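Local coordinates for uncharacterized protein (PDB 3H04) that is of unknown function but has an alpha/beta-hydrolase fold and probably acts as a serine hydrolase, perhaps an esterase, at residues I21-K24 with N25-T28; Q51-D54 with I55-H59; S228-I231 with M232-P236; R253-D256 with E257-T260; K264-D267 with F268-I272. One frame throughout, in Å; residues are numbered along the deposited sequence.

Contact 1 of 5, residues I21-K24 with N25-T28; sequences IKAK and NQPT
A23 CB rests against T28 CG2 at 3.7 Å, an apolar touch that closes the base of the loop leaving strand 15-21 and returning to strand 30-35. T28 CG2 lies roughly anti to the backbone N (chi1 -32°, off the staggered position), which turns the methyl onto A23 and leaves OG1 beside its own nitrogen. A23 and T28 are also the pair whose CA atoms lie nearest across the loop mouth, 5.5 Å apart. K22 bends toward T28: kinked at chi2, chi3 and chi4 (chi3 -83°), its chain folds back and carries NZ to 3.7 Å from T28 OG1, the two side chains crossing at about a right angle. The polar ends of K22 and T28 converge on D61, NZ in a salt bridge with OD2 and OG1 in a hydrogen bond with OD1; A23 N also bonds to OD1. K24 leads away to a salt bridge with D54, while a cis peptide bond precedes P27 on the far limb. The chemistry implies a surface loop held mainly by outside anchors: a small methyl contact lies within it, and D61, through both carboxylate oxygens, ties its two limbs to the neighbouring strand 60-65.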
loop_
_atom_site.group_PDB
_atom_site.type_symbol
_atom_site.label_atom_id
_atom_site.label_comp_id
_atom_site.label_asym_id
_atom_site.label_seq_id
_atom_site.Cartn_x
_atom_site.Cartn_y
_atom_site.Cartn_z
ATOM N N ILE A 21 -10.579 -12.333 -6.191
ATOM C CA ILE A 21 -10.810 -12.631 -7.593
ATOM C C ILE A 21 -9.948 -13.831 -7.922
ATOM O O ILE A 21 -8.721 -13.767 -7.737
ATOM C CB ILE A 21 -10.362 -11.456 -8.505
ATOM C CG1 ILE A 21 -11.290 -10.254 -8.334
ATOM C CG2 ILE A 21 -10.311 -11.941 -10.015
ATOM C CD1 ILE A 21 -10.630 -8.915 -8.580
ATOM N N LYS A 22 -10.571 -14.905 -8.423
ATOM C CA LYS A 22 -9.874 -16.171 -8.691
ATOM C C LYS A 22 -9.016 -16.161 -9.949
ATOM O O LYS A 22 -9.346 -15.488 -10.933
ATOM C CB LYS A 22 -10.873 -17.334 -8.825
ATOM C CG LYS A 22 -11.718 -17.626 -7.599
ATOM C CD LYS A 22 -10.900 -18.043 -6.357
ATOM C CE LYS A 22 -10.531 -19.519 -6.335
ATOM N NZ LYS A 22 -9.131 -19.709 -6.847
ATOM N N ALA A 23 -7.916 -16.916 -9.902
ATOM C CA ALA A 23 -7.073 -17.162 -11.089
ATOM C C ALA A 23 -7.917 -17.698 -12.245
ATOM O O ALA A 23 -8.678 -18.617 -12.041
ATOM C CB ALA A 23 -5.981 -18.140 -10.754
ATOM N N LYS A 24 -7.748 -17.121 -13.442
ATOM C CA LYS A 24 -8.482 -17.508 -14.653
ATOM C C LYS A 24 -8.206 -18.928 -15.103
ATOM O O LYS A 24 -9.110 -19.641 -15.520
ATOM C CB LYS A 24 -8.131 -16.576 -15.830
ATOM C CG LYS A 24 -8.897 -15.254 -15.876
ATOM C CD LYS A 24 -8.316 -14.298 -16.951
ATOM C CE LYS A 24 -8.263 -12.845 -16.467
ATOM N NZ LYS A 24 -9.616 -12.242 -16.164
ATOM N N ASN A 25 -6.944 -19.317 -15.065
ATOM C CA ASN A 25 -6.554 -20.651 -15.482
ATOM C C ASN A 25 -6.100 -21.371 -14.239
ATOM O O ASN A 25 -5.160 -20.948 -13.566
ATOM C CB ASN A 25 -5.467 -20.577 -16.559
ATOM C CG ASN A 25 -5.761 -19.496 -17.588
ATOM O OD1 ASN A 25 -5.235 -18.384 -17.505
ATOM N ND2 ASN A 25 -6.655 -19.801 -18.528
ATOM N N GLN A 26 -6.820 -22.444 -13.929
ATOM C CA GLN A 26 -6.775 -23.101 -12.625
ATOM C C GLN A 26 -5.883 -24.341 -12.723
ATOM O O GLN A 26 -5.874 -25.006 -13.762
ATOM C CB GLN A 26 -8.208 -23.482 -12.230
ATOM C CG GLN A 26 -8.518 -23.577 -10.729
ATOM C CD GLN A 26 -8.360 -22.284 -9.958
ATOM O OE1 GLN A 26 -8.447 -21.168 -10.505
ATOM N NE2 GLN A 26 -8.133 -22.423 -8.655
ATOM N N PRO A 27 -5.146 -24.672 -11.643
ATOM C CA PRO A 27 -5.159 -24.055 -10.323
ATOM C C PRO A 27 -4.209 -22.857 -10.193
ATOM O O PRO A 27 -3.307 -22.669 -11.016
ATOM C CB PRO A 27 -4.714 -25.191 -9.393
ATOM C CG PRO A 27 -4.223 -26.308 -10.303
ATOM C CD PRO A 27 -4.158 -25.758 -11.692
ATOM N N THR A 28 -4.414 -22.078 -9.131
ATOM C CA THR A 28 -3.617 -20.905 -8.895
ATOM C C THR A 28 -2.154 -21.240 -8.671
ATOM O O THR A 28 -1.824 -22.272 -8.093
ATOM C CB THR A 28 -4.117 -20.134 -7.667
ATOM O OG1 THR A 28 -5.536 -20.294 -7.540
ATOM C CG2 THR A 28 -3.830 -18.714 -7.851
#

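Contact 2 of 5, residues Q51-D54 with I55-H59; sequences QYID and ILTEH
I53 and T57 meet twice, by a polar grip and by an apolar touch, where T57 is the first residue after helix 50-56 to leave helical phi/psi. Hydrogen bonds come first. I53 O accepts from T57 N at 2.9 Å and from T57 OG1 at 2.7 Å, the two donors reaching it from opposite faces of the carbonyl plane. The hydroxyl stands 38° out of that plane, placed there by a chi1 of 63° that sets OG1 between the backbone N and the carbonyl carbon. The two bonds just before are regular i to i+4, I55 N to Q51 O at 3.2 Å and L56 N to Y52 O at 3.0 Å. Apolar contact follows: T57 CG2 lies 3.8 Å from I53 CG2. L56 CG sits 3.3 Å from Y52 O, while I55 CG1 and CD1 both lie 3.6 Å from Q51 O. Ionic contact is external, D54 OD1 pairing with K24 NZ. In the beta-alpha-beta unit of strands 30-35 and 60-65, this chemistry implies a buried threonine hydroxyl satisfied by the carbonyl four residues back, while its methyl packs on I53 and the side chain as a whole touches I21 and L62.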
loop_
_atom_site.group_PDB
_atom_site.type_symbol
_atom_site.label_atom_id
_atom_site.label_comp_id
_atom_site.label_asym_id
_atom_site.label_seq_id
_atom_site.Cartn_x
_atom_site.Cartn_y
_atom_site.Cartn_z
ATOM N N GLN A 51 -7.831 -3.905 -16.340
ATOM C CA GLN A 51 -6.730 -4.397 -17.186
ATOM C C GLN A 51 -5.582 -4.967 -16.345
ATOM O O GLN A 51 -4.982 -5.985 -16.723
ATOM C CB GLN A 51 -6.214 -3.293 -18.133
ATOM C CG GLN A 51 -7.212 -2.989 -19.216
ATOM C CD GLN A 51 -7.002 -1.638 -19.855
ATOM O OE1 GLN A 51 -7.835 -0.747 -19.701
ATOM N NE2 GLN A 51 -5.893 -1.473 -20.571
ATOM N N TYR A 52 -5.304 -4.334 -15.200
ATOM C CA TYR A 52 -4.239 -4.816 -14.311
ATOM C C TYR A 52 -4.685 -6.094 -13.643
ATOM O O TYR A 52 -3.892 -7.047 -13.489
ATOM C CB TYR A 52 -3.922 -3.792 -13.253
ATOM C CG TYR A 52 -3.481 -2.470 -13.798
ATOM C CD1 TYR A 52 -2.959 -2.343 -15.081
ATOM C CD2 TYR A 52 -3.576 -1.332 -13.022
ATOM C CE1 TYR A 52 -2.570 -1.096 -15.574
ATOM C CE2 TYR A 52 -3.208 -0.100 -13.509
ATOM C CZ TYR A 52 -2.719 0.011 -14.785
ATOM O OH TYR A 52 -2.328 1.251 -15.247
ATOM N N ILE A 53 -5.964 -6.124 -13.256
ATOM C CA ILE A 53 -6.508 -7.325 -12.660
ATOM C C ILE A 53 -6.431 -8.506 -13.624
ATOM O O ILE A 53 -6.128 -9.638 -13.216
ATOM C CB ILE A 53 -7.951 -7.137 -12.195
ATOM C CG1 ILE A 53 -8.006 -6.127 -11.045
ATOM C CG2 ILE A 53 -8.502 -8.473 -11.706
ATOM C CD1 ILE A 53 -9.401 -5.714 -10.621
ATOM N N ASP A 54 -6.747 -8.277 -14.897
ATOM C CA ASP A 54 -6.641 -9.369 -15.878
ATOM C C ASP A 54 -5.230 -9.932 -16.009
ATOM O O ASP A 54 -5.047 -11.145 -16.070
ATOM C CB ASP A 54 -7.156 -8.937 -17.243
ATOM C CG ASP A 54 -8.662 -8.785 -17.267
ATOM O OD1 ASP A 54 -9.328 -9.346 -16.376
ATOM O OD2 ASP A 54 -9.186 -8.107 -18.163
ATOM N N ILE A 55 -4.230 -9.066 -16.039
ATOM C CA ILE A 55 -2.837 -9.549 -16.056
ATOM C C ILE A 55 -2.459 -10.371 -14.793
ATOM O O ILE A 55 -1.856 -11.454 -14.893
ATOM C CB ILE A 55 -1.874 -8.358 -16.305
ATOM C CG1 ILE A 55 -2.053 -7.857 -17.756
ATOM C CG2 ILE A 55 -0.368 -8.719 -16.014
ATOM C CD1 ILE A 55 -1.607 -6.435 -17.960
ATOM N N LEU A 56 -2.826 -9.855 -13.616
ATOM C CA LEU A 56 -2.395 -10.424 -12.363
ATOM C C LEU A 56 -3.136 -11.759 -12.134
ATOM O O LEU A 56 -2.534 -12.708 -11.644
ATOM C CB LEU A 56 -2.626 -9.435 -11.204
ATOM C CG LEU A 56 -1.782 -8.132 -11.145
ATOM C CD1 LEU A 56 -2.217 -7.242 -9.974
ATOM C CD2 LEU A 56 -0.304 -8.458 -11.055
ATOM N N THR A 57 -4.403 -11.854 -12.528
ATOM C CA THR A 57 -5.214 -13.025 -12.159
ATOM C C THR A 57 -5.236 -14.141 -13.203
ATOM O O THR A 57 -5.986 -15.099 -13.063
ATOM C CB THR A 57 -6.653 -12.628 -11.790
ATOM O OG1 THR A 57 -7.314 -12.035 -12.917
ATOM C CG2 THR A 57 -6.639 -11.638 -10.608
ATOM N N GLU A 58 -4.417 -14.038 -14.244
ATOM C CA GLU A 58 -4.321 -15.125 -15.207
ATOM C C GLU A 58 -4.002 -16.416 -14.498
ATOM O O GLU A 58 -4.621 -17.449 -14.763
ATOM C CB GLU A 58 -3.227 -14.864 -16.226
ATOM C CG GLU A 58 -3.548 -13.763 -17.223
ATOM C CD GLU A 58 -2.595 -13.762 -18.418
ATOM O OE1 GLU A 58 -2.210 -14.855 -18.903
ATOM O OE2 GLU A 58 -2.228 -12.643 -18.853
ATOM N N HIS A 59 -3.015 -16.351 -13.606
ATOM C CA HIS A 59 -2.540 -17.530 -12.886
ATOM C C HIS A 59 -2.441 -17.368 -11.370
ATOM O O HIS A 59 -2.126 -18.336 -10.676
ATOM C CB HIS A 59 -1.227 -17.993 -13.499
ATOM C CG HIS A 59 -1.381 -18.511 -14.898
ATOM N ND1 HIS A 59 -0.643 -18.031 -15.961
ATOM C CD2 HIS A 59 -2.226 -19.440 -15.414
ATOM C CE1 HIS A 59 -1.008 -18.663 -17.068
ATOM N NE2 HIS A 59 -1.972 -19.518 -16.763
#

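Contact 3 of 5, residues S228-I231 with M232-P236; sequences SEHI and MNHVP
This is a helix-terminating contact, in which carbonyls of S228-I231, in the last turn of helix 226-232, accept from amides of M232-V235 as the chain turns toward edge strand 238-243. I231 O marks the exit by accepting two amides. V235 N approaches nearly along the C=O axis at 3.0 Å, whereas H234 N, also at 3.0 Å, stands 47° above the carbonyl plane. One turn earlier M232 N bonds to S228 O and N233 N to E229 O at 2.8 Å. Side chains follow the same spacing. I231 CG2 touches V235 CG1 at 3.8 Å, and I231 also packs on I214 of the sheet. The imidazoles of H230 and H234 form an offset edge-to-face pair, centroids 5.5 Å apart and planes at 68°, with the edge of H234 toward the face of H230. H230 CG is anti to its nitrogen (chi1 176°), whereas H234 CG lies beside its own, which brings the rings together, and both side chains touch L206. Chemically, the doubly gripped carbonyl and the histidine pair imply a firmly tied helix exit, with I231 packed on the sheet, V235 on L209 and the imidazoles meeting helix 203-206.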
loop_
_atom_site.group_PDB
_atom_site.type_symbol
_atom_site.label_atom_id
_atom_site.label_comp_id
_atom_site.label_asym_id
_atom_site.label_seq_id
_atom_site.Cartn_x
_atom_site.Cartn_y
_atom_site.Cartn_z
ATOM N N SER A 228 12.758 4.125 -2.295
ATOM C CA SER A 228 13.020 2.867 -2.996
ATOM C C SER A 228 14.511 2.547 -3.023
ATOM O O SER A 228 14.892 1.372 -2.811
ATOM C CB SER A 228 12.488 2.914 -4.424
ATOM O OG SER A 228 11.076 2.742 -4.487
ATOM N N GLU A 229 15.349 3.575 -3.270
ATOM C CA GLU A 229 16.829 3.391 -3.230
ATOM C C GLU A 229 17.239 2.882 -1.852
ATOM O O GLU A 229 18.050 1.968 -1.747
ATOM C CB GLU A 229 17.579 4.683 -3.575
ATOM C CG GLU A 229 17.299 5.222 -4.966
ATOM C CD GLU A 229 17.794 6.663 -5.213
ATOM O OE1 GLU A 229 18.333 7.333 -4.296
ATOM O OE2 GLU A 229 17.633 7.100 -6.365
ATOM N N HIS A 230 16.616 3.400 -0.796
ATOM C CA HIS A 230 16.881 2.913 0.577
ATOM C C HIS A 230 16.627 1.396 0.732
ATOM O O HIS A 230 17.428 0.678 1.360
ATOM C CB HIS A 230 16.047 3.657 1.623
ATOM C CG HIS A 230 16.221 3.135 3.023
ATOM N ND1 HIS A 230 17.411 3.218 3.703
ATOM C CD2 HIS A 230 15.352 2.521 3.865
ATOM C CE1 HIS A 230 17.280 2.669 4.897
ATOM N NE2 HIS A 230 16.036 2.254 5.027
ATOM N N ILE A 231 15.527 0.917 0.160
ATOM C CA ILE A 231 15.195 -0.501 0.250
ATOM C C ILE A 231 16.252 -1.314 -0.525
ATOM O O ILE A 231 16.827 -2.276 0.004
ATOM C CB ILE A 231 13.770 -0.736 -0.273
ATOM C CG1 ILE A 231 12.778 -0.139 0.726
ATOM C CG2 ILE A 231 13.483 -2.200 -0.407
ATOM C CD1 ILE A 231 11.446 0.133 0.168
ATOM N N MET A 232 16.583 -0.832 -1.707
ATOM C CA MET A 232 17.608 -1.463 -2.554
ATOM C C MET A 232 18.999 -1.414 -1.941
ATOM O O MET A 232 19.881 -2.169 -2.369
ATOM C CB MET A 232 17.683 -0.755 -3.922
ATOM C CG MET A 232 16.342 -0.463 -4.547
ATOM S SD MET A 232 15.952 -1.492 -5.972
ATOM C CE MET A 232 17.125 -0.818 -7.106
ATOM N N ASN A 233 19.258 -0.498 -1.007
ATOM C CA ASN A 233 20.499 -0.535 -0.238
ATOM C C ASN A 233 20.665 -1.741 0.713
ATOM O O ASN A 233 21.737 -1.957 1.251
ATOM C CB ASN A 233 20.697 0.782 0.541
ATOM C CG ASN A 233 20.964 2.000 -0.388
ATOM O OD1 ASN A 233 21.210 1.875 -1.595
ATOM N ND2 ASN A 233 20.883 3.187 0.191
ATOM N N HIS A 234 19.626 -2.535 0.924
ATOM C CA HIS A 234 19.686 -3.606 1.939
ATOM C C HIS A 234 19.097 -4.954 1.543
ATOM O O HIS A 234 19.545 -5.964 2.054
ATOM C CB HIS A 234 18.953 -3.119 3.214
ATOM C CG HIS A 234 19.659 -1.976 3.881
ATOM N ND1 HIS A 234 20.847 -2.153 4.555
ATOM C CD2 HIS A 234 19.441 -0.639 3.850
ATOM C CE1 HIS A 234 21.294 -0.983 4.969
ATOM N NE2 HIS A 234 20.461 -0.047 4.563
ATOM N N VAL A 235 18.024 -4.976 0.752
ATOM C CA VAL A 235 17.335 -6.255 0.476
ATOM C C VAL A 235 18.154 -7.130 -0.463
ATOM O O VAL A 235 18.924 -6.587 -1.313
ATOM C CB VAL A 235 15.876 -6.126 -0.052
ATOM C CG1 VAL A 235 14.985 -5.367 0.979
ATOM C CG2 VAL A 235 15.837 -5.498 -1.457
ATOM N N PRO A 236 18.053 -8.471 -0.287
ATOM C CA PRO A 236 18.946 -9.326 -1.034
ATOM C C PRO A 236 18.544 -9.569 -2.501
ATOM O O PRO A 236 19.400 -9.899 -3.321
ATOM C CB PRO A 236 18.938 -10.660 -0.237
ATOM C CG PRO A 236 17.659 -10.582 0.642
ATOM C CD PRO A 236 17.470 -9.155 0.906
#

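Contact 4 of 5, residues R253-D256 with E257-T260; sequences RPND and EAIT
D256, E257 and I259 carry most of this contact, at the N-capped start of helix 256-273. The cap itself is N255, whose side-chain OD1 accepts from A258 N at 2.7 Å with an N-H...O angle of 154°. A chi1 of 60° makes this possible, swinging CG between the backbone N and carbonyl carbon so that the amide folds over the first turn.

D256, the first helical residue, contributes through its main chain. Its carbonyl oxygen is held by T260 twice, by N at 3.0 Å and by OG1 at 3.1 Å, from opposite faces of the carbonyl plane. T260 OG1 lies beside its own nitrogen, turned back along the helix, which lets one residue supply both donors. The CB of D256 leaves the backbone away from the following turn; at the amino end, its carboxylate would probably interact favourably with the helix dipole.

E257 keeps its CB 3.6 Å from the capping N255 OD1. Its chain, extended beyond CG, carries OE1 to a long, weak ion pair with K245.

I259 closes the first turn, its N donating to N255 O at 3.0 Å. The side chain follows the same carbonyl, CG1 lying 3.5 Å from N255 O and near P254 O as well. Before the cap, P254 is the centre of an inverse gamma turn and packs on Q51 and Y52 of helix 50-56. The same proline leans on the new helix, its CB 4.3 Å from I259 CD1.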
loop_
_atom_site.group_PDB
_atom_site.type_symbol
_atom_site.label_atom_id
_atom_site.label_comp_id
_atom_site.label_asym_id
_atom_site.label_seq_id
_atom_site.Cartn_x
_atom_site.Cartn_y
_atom_site.Cartn_z
ATOM N N ARG A 253 -3.541 5.397 -15.370
ATOM C CA ARG A 253 -4.191 4.840 -16.582
ATOM C C ARG A 253 -3.452 3.659 -17.206
ATOM O O ARG A 253 -2.219 3.625 -17.248
ATOM C CB ARG A 253 -4.340 5.922 -17.628
ATOM C CG ARG A 253 -5.199 7.042 -17.133
ATOM C CD ARG A 253 -4.829 8.344 -17.706
ATOM N NE ARG A 253 -5.323 8.440 -19.061
ATOM C CZ ARG A 253 -6.195 9.335 -19.510
ATOM N NH1 ARG A 253 -6.701 10.278 -18.723
ATOM N NH2 ARG A 253 -6.532 9.300 -20.794
ATOM N N PRO A 254 -4.192 2.700 -17.750
ATOM C CA PRO A 254 -3.510 1.508 -18.246
ATOM C C PRO A 254 -2.792 1.723 -19.575
ATOM O O PRO A 254 -3.070 1.012 -20.572
ATOM C CB PRO A 254 -4.649 0.474 -18.333
ATOM C CG PRO A 254 -5.920 1.213 -18.024
ATOM C CD PRO A 254 -5.646 2.646 -17.968
ATOM N N ASN A 255 -1.880 2.699 -19.595
ATOM C CA ASN A 255 -1.083 2.969 -20.768
ATOM C C ASN A 255 -0.120 1.808 -21.063
ATOM O O ASN A 255 0.080 0.900 -20.255
ATOM C CB ASN A 255 -0.338 4.319 -20.641
ATOM C CG ASN A 255 0.622 4.378 -19.454
ATOM O OD1 ASN A 255 1.394 3.455 -19.209
ATOM N ND2 ASN A 255 0.578 5.485 -18.718
ATOM N N ASP A 256 0.487 1.840 -22.225
ATOM C CA ASP A 256 1.326 0.729 -22.612
ATOM C C ASP A 256 2.505 0.532 -21.669
ATOM O O ASP A 256 2.896 -0.597 -21.394
ATOM C CB ASP A 256 1.843 0.919 -24.043
ATOM C CG ASP A 256 0.748 0.706 -25.081
ATOM O OD1 ASP A 256 -0.294 0.100 -24.746
ATOM O OD2 ASP A 256 0.924 1.167 -26.218
ATOM N N GLU A 257 3.083 1.618 -21.188
ATOM C CA GLU A 257 4.209 1.493 -20.257
ATOM C C GLU A 257 3.783 0.852 -18.935
ATOM O O GLU A 257 4.513 0.066 -18.364
ATOM C CB GLU A 257 4.835 2.858 -19.976
ATOM C CG GLU A 257 5.569 3.416 -21.181
ATOM C CD GLU A 257 6.575 4.510 -20.830
ATOM O OE1 GLU A 257 6.903 4.692 -19.618
ATOM O OE2 GLU A 257 7.051 5.161 -21.787
ATOM N N ALA A 258 2.592 1.206 -18.462
ATOM C CA ALA A 258 2.079 0.609 -17.236
ATOM C C ALA A 258 1.775 -0.877 -17.394
ATOM O O ALA A 258 2.116 -1.663 -16.523
ATOM C CB ALA A 258 0.861 1.362 -16.717
ATOM N N ILE A 259 1.214 -1.255 -18.525
ATOM C CA ILE A 259 0.913 -2.657 -18.795
ATOM C C ILE A 259 2.226 -3.448 -18.804
ATOM O O ILE A 259 2.313 -4.538 -18.249
ATOM C CB ILE A 259 0.164 -2.832 -20.175
ATOM C CG1 ILE A 259 -1.275 -2.316 -20.067
ATOM C CG2 ILE A 259 0.198 -4.255 -20.657
ATOM C CD1 ILE A 259 -2.081 -2.913 -18.944
ATOM N N THR A 260 3.247 -2.881 -19.425
ATOM C CA THR A 260 4.529 -3.572 -19.496
ATOM C C THR A 260 5.122 -3.893 -18.136
ATOM O O THR A 260 5.645 -4.988 -17.920
ATOM C CB THR A 260 5.514 -2.762 -20.356
ATOM O OG1 THR A 260 5.037 -2.834 -21.685
ATOM C CG2 THR A 260 6.923 -3.298 -20.279
#

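Contact 5 of 5, residues K264-D267 with F268-I272; sequences KVVD and FLNAI
V266 O receives the N-H of N270 at 2.7 Å, the shortest of four successive i to i+4 bonds in this part of helix 256-273, with an N-H...O angle of 162°. The others are F268 N to K264 O, L269 N to V265 O at 2.9 Å, and A271 N to D267 O; among them the bond to V265 O lies in the carbonyl plane.

N270 and V266 lie side by side and point the same way, V266 CG1 touching N270 ND2 at 3.6 Å. With CG anti to the carbonyl carbon (chi1 -71°), the amide of N270 stays near the preceding turn, and its OD1 is hydrogen-bonded to the hydroxyl of Y60.

V265 and L269 form the buried stripe: CG1 of V265 is 4.4 Å from CD1 of L269, a distant touch; both pack on the sheet as well, V265 on F213, I123 and F125, L269 on F99. Unlike N270 and L269, F268 has CG anti to the nitrogen (chi1 163°), which sends the ring out from the helix flank, with V265 O at its edge, in plane. I272 CD1 covers one face of that ring, 3.7 Å above it and toward the rim, and both residues pack on P211. Such a regular helix, with a valine-leucine stripe laid on the parallel strands and D267 exposed, is the C-terminal helix of the alpha/beta-hydrolase fold.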
loop_
_atom_site.group_PDB
_atom_site.type_symbol
_atom_site.label_atom_id
_atom_site.label_comp_id
_atom_site.label_asym_id
_atom_site.label_seq_id
_atom_site.Cartn_x
_atom_site.Cartn_y
_atom_site.Cartn_z
ATOM N N LYS A 264 5.837 -7.439 -16.248
ATOM C CA LYS A 264 7.079 -7.715 -15.534
ATOM C C LYS A 264 6.840 -8.181 -14.080
ATOM O O LYS A 264 7.599 -8.985 -13.561
ATOM C CB LYS A 264 7.978 -6.478 -15.500
ATOM C CG LYS A 264 8.531 -6.030 -16.816
ATOM C CD LYS A 264 9.371 -4.804 -16.586
ATOM C CE LYS A 264 10.093 -4.382 -17.832
ATOM N NZ LYS A 264 11.317 -5.119 -17.930
ATOM N N VAL A 265 5.775 -7.689 -13.459
ATOM C CA VAL A 265 5.415 -8.137 -12.125
ATOM C C VAL A 265 5.122 -9.638 -12.140
ATOM O O VAL A 265 5.666 -10.409 -11.335
ATOM C CB VAL A 265 4.228 -7.341 -11.547
ATOM C CG1 VAL A 265 3.619 -8.080 -10.363
ATOM C CG2 VAL A 265 4.706 -5.935 -11.129
ATOM N N VAL A 266 4.288 -10.048 -13.086
ATOM C CA VAL A 266 3.945 -11.456 -13.267
ATOM C C VAL A 266 5.159 -12.374 -13.562
ATOM O O VAL A 266 5.226 -13.529 -13.077
ATOM C CB VAL A 266 2.889 -11.596 -14.356
ATOM C CG1 VAL A 266 2.700 -13.095 -14.784
ATOM C CG2 VAL A 266 1.576 -10.975 -13.857
ATOM N N ASP A 267 6.080 -11.866 -14.360
ATOM C CA ASP A 267 7.350 -12.540 -14.646
ATOM C C ASP A 267 8.110 -12.750 -13.356
ATOM O O ASP A 267 8.674 -13.824 -13.124
ATOM C CB ASP A 267 8.252 -11.696 -15.541
ATOM C CG ASP A 267 7.846 -11.688 -17.014
ATOM O OD1 ASP A 267 6.994 -12.486 -17.462
ATOM O OD2 ASP A 267 8.432 -10.849 -17.723
ATOM N N PHE A 268 8.138 -11.708 -12.535
ATOM C CA PHE A 268 8.801 -11.764 -11.209
ATOM C C PHE A 268 8.129 -12.816 -10.326
ATOM O O PHE A 268 8.797 -13.667 -9.751
ATOM C CB PHE A 268 8.803 -10.363 -10.624
ATOM C CG PHE A 268 9.072 -10.274 -9.144
ATOM C CD1 PHE A 268 10.350 -10.002 -8.668
ATOM C CD2 PHE A 268 8.033 -10.338 -8.234
ATOM C CE1 PHE A 268 10.565 -9.843 -7.278
ATOM C CE2 PHE A 268 8.273 -10.194 -6.886
ATOM C CZ PHE A 268 9.563 -9.939 -6.434
ATOM N N LEU A 269 6.799 -12.809 -10.272
ATOM C CA LEU A 269 6.070 -13.874 -9.563
ATOM C C LEU A 269 6.332 -15.256 -10.153
ATOM O O LEU A 269 6.568 -16.197 -9.422
ATOM C CB LEU A 269 4.551 -13.636 -9.541
ATOM C CG LEU A 269 4.152 -12.320 -8.832
ATOM C CD1 LEU A 269 2.634 -12.064 -8.906
ATOM C CD2 LEU A 269 4.612 -12.352 -7.407
ATOM N N ASN A 270 6.256 -15.379 -11.460
ATOM C CA ASN A 270 6.506 -16.687 -12.096
ATOM C C ASN A 270 7.875 -17.287 -11.788
ATOM O O ASN A 270 7.993 -18.518 -11.652
ATOM C CB ASN A 270 6.325 -16.595 -13.610
ATOM C CG ASN A 270 4.896 -16.425 -14.020
ATOM O OD1 ASN A 270 3.999 -16.646 -13.246
ATOM N ND2 ASN A 270 4.682 -16.003 -15.254
ATOM N N ALA A 271 8.920 -16.445 -11.761
ATOM C CA ALA A 271 10.271 -16.895 -11.420
ATOM C C ALA A 271 10.273 -17.437 -10.021
ATOM O O ALA A 271 10.925 -18.434 -9.730
ATOM C CB ALA A 271 11.337 -15.752 -11.541
ATOM N N ILE A 272 9.528 -16.788 -9.140
ATOM C CA ILE A 272 9.509 -17.232 -7.759
ATOM C C ILE A 272 8.757 -18.536 -7.576
ATOM O O ILE A 272 9.241 -19.407 -6.866
ATOM C CB ILE A 272 8.978 -16.131 -6.810
ATOM C CG1 ILE A 272 9.990 -14.947 -6.768
ATOM C CG2 ILE A 272 8.724 -16.718 -5.472
ATOM C CD1 ILE A 272 9.411 -13.649 -6.133
#

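Overall arrangement
Contact 1 is a surface loop and contact 4 a surface helix start, whereas contacts 2, 3 and 5 are partly buried. Contacts 1 and 2 touch directly, through the K24-D54 salt bridge and a probable hydrogen bond from K24 N to T57 O. Helix 256-273 carries both contact 4 and contact 5, and helix 50-56 of contact 2 packs on each, by Y52 on P254 and A258 and by L56 on V265. Contact 3 stands apart, centred about 27 Å from the centre of contact 2. Chemistry follows position: external ion pairs and hydrogen bonds hold contact 1, side-chain donors or acceptors mark contacts 2 and 4, paired imidazoles mark contact 3, and contact 5, in the later half of its helix, relies on regular backbone bonds and aliphatic packing.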